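Local coordinates for protein 11S globulin (Wrightia tinctoria, PDB 5WXU) that probably serves as a hexameric seed storage reserve of the 11S globulin family and also binds the plant hormone auxin (indole-3-acetic acid), at residues Gly42-Ala55 with Glu66-Ala78. Sequence-based numbering, arbitrary orientation.
Sequences GECDLQRVNPLEPA and EIWDPTSRELQCA. With GOL (glycerol), chain T.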
# COMPACT_ATOMS: atom_id res chain seq x y z
N GLY B 42 -15.03 -26.82 18.59
CA GLY B 42 -14.93 -25.45 18.12
C GLY B 42 -16.13 -25.12 17.26
O GLY B 42 -16.88 -26.02 16.73
N GLU B 43 -16.32 -23.84 17.01
CA GLU B 43 -17.57 -23.46 16.39
C GLU B 43 -17.70 -23.81 14.88
O GLU B 43 -18.81 -23.75 14.30
CB GLU B 43 -17.88 -22.03 16.73
CG GLU B 43 -16.89 -20.95 16.32
CD GLU B 43 -15.66 -20.69 17.23
OE1 GLU B 43 -15.19 -21.50 18.08
OE2 GLU B 43 -15.03 -19.61 16.99
N CYS B 44 -16.57 -24.13 14.23
CA CYS B 44 -16.54 -24.56 12.86
C CYS B 44 -16.10 -26.05 12.75
O CYS B 44 -15.76 -26.56 11.67
CB CYS B 44 -15.57 -23.71 12.05
SG CYS B 44 -16.34 -22.12 11.54
N ASP B 45 -16.23 -26.76 13.85
CA ASP B 45 -15.92 -28.21 13.82
C ASP B 45 -17.27 -28.88 13.62
O ASP B 45 -17.93 -29.28 14.58
CB ASP B 45 -15.27 -28.62 15.09
CG ASP B 45 -14.93 -30.11 15.12
OD1 ASP B 45 -14.97 -30.75 14.06
OD2 ASP B 45 -14.65 -30.62 16.20
N LEU B 46 -17.69 -28.92 12.38
CA LEU B 46 -19.00 -29.43 12.05
C LEU B 46 -18.88 -30.87 11.52
O LEU B 46 -18.07 -31.21 10.58
CB LEU B 46 -19.68 -28.57 10.97
CG LEU B 46 -19.60 -27.04 11.18
CD1 LEU B 46 -20.25 -26.31 10.00
CD2 LEU B 46 -20.24 -26.69 12.49
N GLN B 47 -19.73 -31.71 12.08
CA GLN B 47 -19.77 -33.14 11.72
C GLN B 47 -20.73 -33.33 10.56
O GLN B 47 -20.56 -34.25 9.78
CB GLN B 47 -20.19 -33.98 12.93
CG GLN B 47 -19.23 -33.88 14.13
CD GLN B 47 -19.29 -32.52 14.89
OE1 GLN B 47 -20.34 -31.84 14.95
NE2 GLN B 47 -18.15 -32.13 15.46
N ARG B 48 -21.72 -32.44 10.44
CA ARG B 48 -22.63 -32.45 9.34
C ARG B 48 -22.94 -31.02 8.87
O ARG B 48 -22.90 -30.09 9.66
CB ARG B 48 -23.93 -33.20 9.71
CG ARG B 48 -25.10 -32.38 10.27
CD ARG B 48 -26.32 -33.27 10.60
NE ARG B 48 -26.73 -34.10 9.46
CZ ARG B 48 -27.76 -34.94 9.45
NH1 ARG B 48 -28.55 -35.07 10.52
NH2 ARG B 48 -28.04 -35.65 8.35
N VAL B 49 -23.19 -30.87 7.57
CA VAL B 49 -23.75 -29.67 7.00
C VAL B 49 -24.94 -30.13 6.15
O VAL B 49 -25.06 -31.32 5.84
CB VAL B 49 -22.67 -28.83 6.26
CG1 VAL B 49 -21.44 -28.67 7.15
CG2 VAL B 49 -22.30 -29.43 4.94
N ASN B 50 -25.90 -29.27 5.93
CA ASN B 50 -27.09 -29.63 5.18
C ASN B 50 -27.43 -28.41 4.38
O ASN B 50 -27.21 -27.32 4.85
CB ASN B 50 -28.31 -29.96 6.10
CG ASN B 50 -28.03 -31.13 7.03
OD1 ASN B 50 -27.85 -30.94 8.24
ND2 ASN B 50 -27.96 -32.33 6.48
N PRO B 51 -28.02 -28.58 3.21
CA PRO B 51 -28.70 -27.48 2.55
C PRO B 51 -29.81 -27.00 3.47
O PRO B 51 -30.40 -27.82 4.25
CB PRO B 51 -29.28 -28.10 1.26
CG PRO B 51 -28.63 -29.43 1.12
CD PRO B 51 -28.22 -29.85 2.48
N LEU B 52 -30.04 -25.70 3.44
CA LEU B 52 -30.91 -25.05 4.43
C LEU B 52 -31.93 -24.26 3.68
O LEU B 52 -31.63 -23.69 2.62
CB LEU B 52 -30.11 -24.04 5.32
CG LEU B 52 -28.93 -24.61 6.10
CD1 LEU B 52 -28.26 -23.54 6.93
CD2 LEU B 52 -29.50 -25.71 6.99
N GLU B 53 -33.14 -24.15 4.25
CA GLU B 53 -34.18 -23.27 3.74
C GLU B 53 -34.48 -22.20 4.77
O GLU B 53 -34.11 -22.39 5.92
CB GLU B 53 -35.39 -24.13 3.33
CG GLU B 53 -35.21 -24.63 1.91
CD GLU B 53 -36.29 -25.52 1.42
OE1 GLU B 53 -37.02 -26.10 2.28
OE2 GLU B 53 -36.41 -25.62 0.17
N PRO B 54 -35.12 -21.09 4.37
CA PRO B 54 -35.44 -20.06 5.31
C PRO B 54 -36.35 -20.56 6.45
O PRO B 54 -37.04 -21.57 6.29
CB PRO B 54 -36.15 -19.01 4.49
CG PRO B 54 -35.87 -19.30 3.07
CD PRO B 54 -35.41 -20.71 2.98
N ALA B 55 -36.25 -19.93 7.60
CA ALA B 55 -36.90 -20.45 8.81
C ALA B 55 -38.03 -19.56 9.23
O ALA B 55 -38.75 -19.93 10.15
CB ALA B 55 -35.92 -20.60 9.95
N GLU B 66 -37.65 -13.47 3.83
CA GLU B 66 -37.43 -14.79 4.40
C GLU B 66 -36.05 -14.83 4.96
O GLU B 66 -35.08 -14.44 4.23
CB GLU B 66 -37.58 -15.88 3.34
CG GLU B 66 -38.91 -15.82 2.60
CD GLU B 66 -39.04 -17.04 1.66
OE1 GLU B 66 -38.53 -17.02 0.55
OE2 GLU B 66 -39.64 -18.03 2.06
N ILE B 67 -35.94 -15.27 6.20
CA ILE B 67 -34.69 -15.28 6.96
C ILE B 67 -34.24 -16.67 7.26
O ILE B 67 -35.02 -17.49 7.79
CB ILE B 67 -34.84 -14.46 8.24
CG1 ILE B 67 -35.29 -13.07 7.89
CG2 ILE B 67 -33.55 -14.50 9.05
CD1 ILE B 67 -35.71 -12.31 9.13
N TRP B 68 -32.96 -16.99 6.95
CA TRP B 68 -32.38 -18.28 7.36
C TRP B 68 -32.05 -18.16 8.81
O TRP B 68 -31.72 -17.06 9.33
CB TRP B 68 -31.11 -18.64 6.56
CG TRP B 68 -31.36 -19.27 5.19
CD1 TRP B 68 -31.23 -20.55 4.95
CD2 TRP B 68 -31.82 -18.66 3.95
NE1 TRP B 68 -31.55 -20.83 3.67
CE2 TRP B 68 -31.91 -19.69 3.01
CE3 TRP B 68 -32.13 -17.33 3.53
CZ2 TRP B 68 -32.32 -19.49 1.70
CZ3 TRP B 68 -32.50 -17.13 2.21
CH2 TRP B 68 -32.59 -18.20 1.30
N ASP B 69 -32.15 -19.29 9.52
CA ASP B 69 -31.95 -19.27 10.97
C ASP B 69 -30.49 -18.84 11.29
O ASP B 69 -29.57 -19.59 11.04
CB ASP B 69 -32.16 -20.67 11.53
CG ASP B 69 -32.18 -20.72 13.03
OD1 ASP B 69 -31.68 -19.78 13.74
OD2 ASP B 69 -32.63 -21.75 13.53
N PRO B 70 -30.31 -17.68 11.95
CA PRO B 70 -28.98 -17.12 12.25
C PRO B 70 -28.23 -17.89 13.28
O PRO B 70 -26.99 -17.78 13.33
CB PRO B 70 -29.25 -15.69 12.73
CG PRO B 70 -30.65 -15.65 13.10
CD PRO B 70 -31.38 -16.82 12.49
N THR B 71 -28.95 -18.76 13.98
CA THR B 71 -28.40 -19.67 14.99
C THR B 71 -28.06 -21.05 14.51
O THR B 71 -27.51 -21.88 15.31
CB THR B 71 -29.34 -19.81 16.21
OG1 THR B 71 -30.47 -20.63 15.89
CG2 THR B 71 -29.80 -18.40 16.68
N SER B 72 -28.26 -21.33 13.22
CA SER B 72 -27.80 -22.60 12.76
C SER B 72 -26.27 -22.67 12.88
O SER B 72 -25.56 -21.68 12.70
CB SER B 72 -28.25 -22.90 11.35
OG SER B 72 -27.49 -22.20 10.45
N ARG B 73 -25.79 -23.84 13.21
CA ARG B 73 -24.35 -24.03 13.33
C ARG B 73 -23.58 -23.62 12.03
O ARG B 73 -22.53 -22.97 12.12
CB ARG B 73 -24.01 -25.47 13.75
CG ARG B 73 -24.00 -25.66 15.25
CD ARG B 73 -23.47 -27.01 15.67
NE ARG B 73 -22.01 -27.23 15.56
CZ ARG B 73 -21.06 -26.64 16.29
NH1 ARG B 73 -21.35 -25.72 17.20
NH2 ARG B 73 -19.78 -26.95 16.11
N GLU B 74 -24.12 -24.00 10.88
CA GLU B 74 -23.54 -23.60 9.57
C GLU B 74 -23.30 -22.07 9.47
O GLU B 74 -22.19 -21.61 9.12
CB GLU B 74 -24.40 -23.97 8.38
CG GLU B 74 -24.51 -25.44 8.01
CD GLU B 74 -25.54 -26.23 8.81
OE1 GLU B 74 -26.06 -25.74 9.86
OE2 GLU B 74 -25.82 -27.35 8.40
N LEU B 75 -24.36 -21.31 9.75
CA LEU B 75 -24.34 -19.85 9.64
C LEU B 75 -23.46 -19.22 10.69
O LEU B 75 -22.75 -18.22 10.41
CB LEU B 75 -25.75 -19.24 9.71
CG LEU B 75 -26.42 -19.00 8.37
CD1 LEU B 75 -26.77 -20.28 7.71
CD2 LEU B 75 -27.66 -18.14 8.42
N GLN B 76 -23.52 -19.75 11.92
CA GLN B 76 -22.66 -19.23 12.97
C GLN B 76 -21.21 -19.46 12.66
O GLN B 76 -20.42 -18.57 12.94
CB GLN B 76 -22.95 -19.88 14.31
CG GLN B 76 -24.34 -19.62 14.77
CD GLN B 76 -24.42 -18.71 15.94
OE1 GLN B 76 -25.23 -17.76 15.95
NE2 GLN B 76 -23.63 -19.02 16.97
N CYS B 77 -20.88 -20.63 12.10
CA CYS B 77 -19.48 -20.97 11.70
C CYS B 77 -19.00 -20.01 10.57
O CYS B 77 -17.89 -19.44 10.63
CB CYS B 77 -19.35 -22.43 11.19
SG CYS B 77 -17.83 -22.78 10.27
N ALA B 78 -19.87 -19.75 9.60
CA ALA B 78 -19.50 -18.93 8.47
C ALA B 78 -19.53 -17.44 8.79
O ALA B 78 -18.94 -16.63 8.06
CB ALA B 78 -20.40 -19.19 7.31
C1 GOL T . -27.92 -27.35 13.06
O1 GOL T . -27.53 -26.11 13.72
C2 GOL T . -27.73 -27.34 11.53
O2 GOL T . -28.49 -26.22 10.97
C3 GOL T . -28.11 -28.67 10.84
O3 GOL T . -27.22 -29.08 9.76
O HOH W 1 -21.16 -22.85 14.83
O HOH W 2 -32.72 -21.72 8.15
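The disulfide Cys44-Cys77 ties the segment leading into the N-terminal cupin sheet to the short helix 73-78 of that domain, its two SG atoms 2.1 Å apart with a chi3 of 110°. Cys77 holds SG anti to its backbone N (chi1 164°), which turns the sulfur out of the helix to meet Cys44. One helical turn earlier, Arg73 bends at chi3 and brings its guanidinium edge to the type I turn Gly42-Asp45. Arg73 NH2 gives a hydrogen bond of 3.1 Å to Gly42 O, nearly in the guanidinium plane, and a weak one to Asp45 O. Gly42 O also takes the turn's own bond from Asp45 N, on the opposite face of its carbonyl plane. Leu46 slides past the arginine, CD2 3.6 Å from Arg73 NE, and a water joins Glu43 O to Arg73 O.

In the middle, Glu74 bends at chi2 and accepts from Asn50 N through the anti lone pair of OE2, at 3.1 Å. A glycerol, probably from the crystallisation liquor, sits beside them, and its O1 accepts a nearly straight hydrogen bond from Arg73 N. Leu52 CD1 rests on Leu75 CD1 over the helix start, where Ser72 OG caps Leu75 N weakly.

At the other end Trp68 points NE1 at Leu52 O (3.0 Å, 173°); the acceptor lies in the indole plane, but the donor stands above the carbonyl plane. Pro54 covers one face of the Trp68 indole, its CG 3.8 Å from the centroid of the six-membered ring in a CH-pi contact. The hydrogen bond from Ala55 N to Ile67 O (2.7 Å) then leads into the antiparallel pairing of strands 56-60 and 63-67. Trp68 also packs on strand 80-87 and, with Glu74, on strand 385-388 of the second cupin, at Leu385 and Ile387 respectively, and Leu193 of the second subunit lies against Cys44.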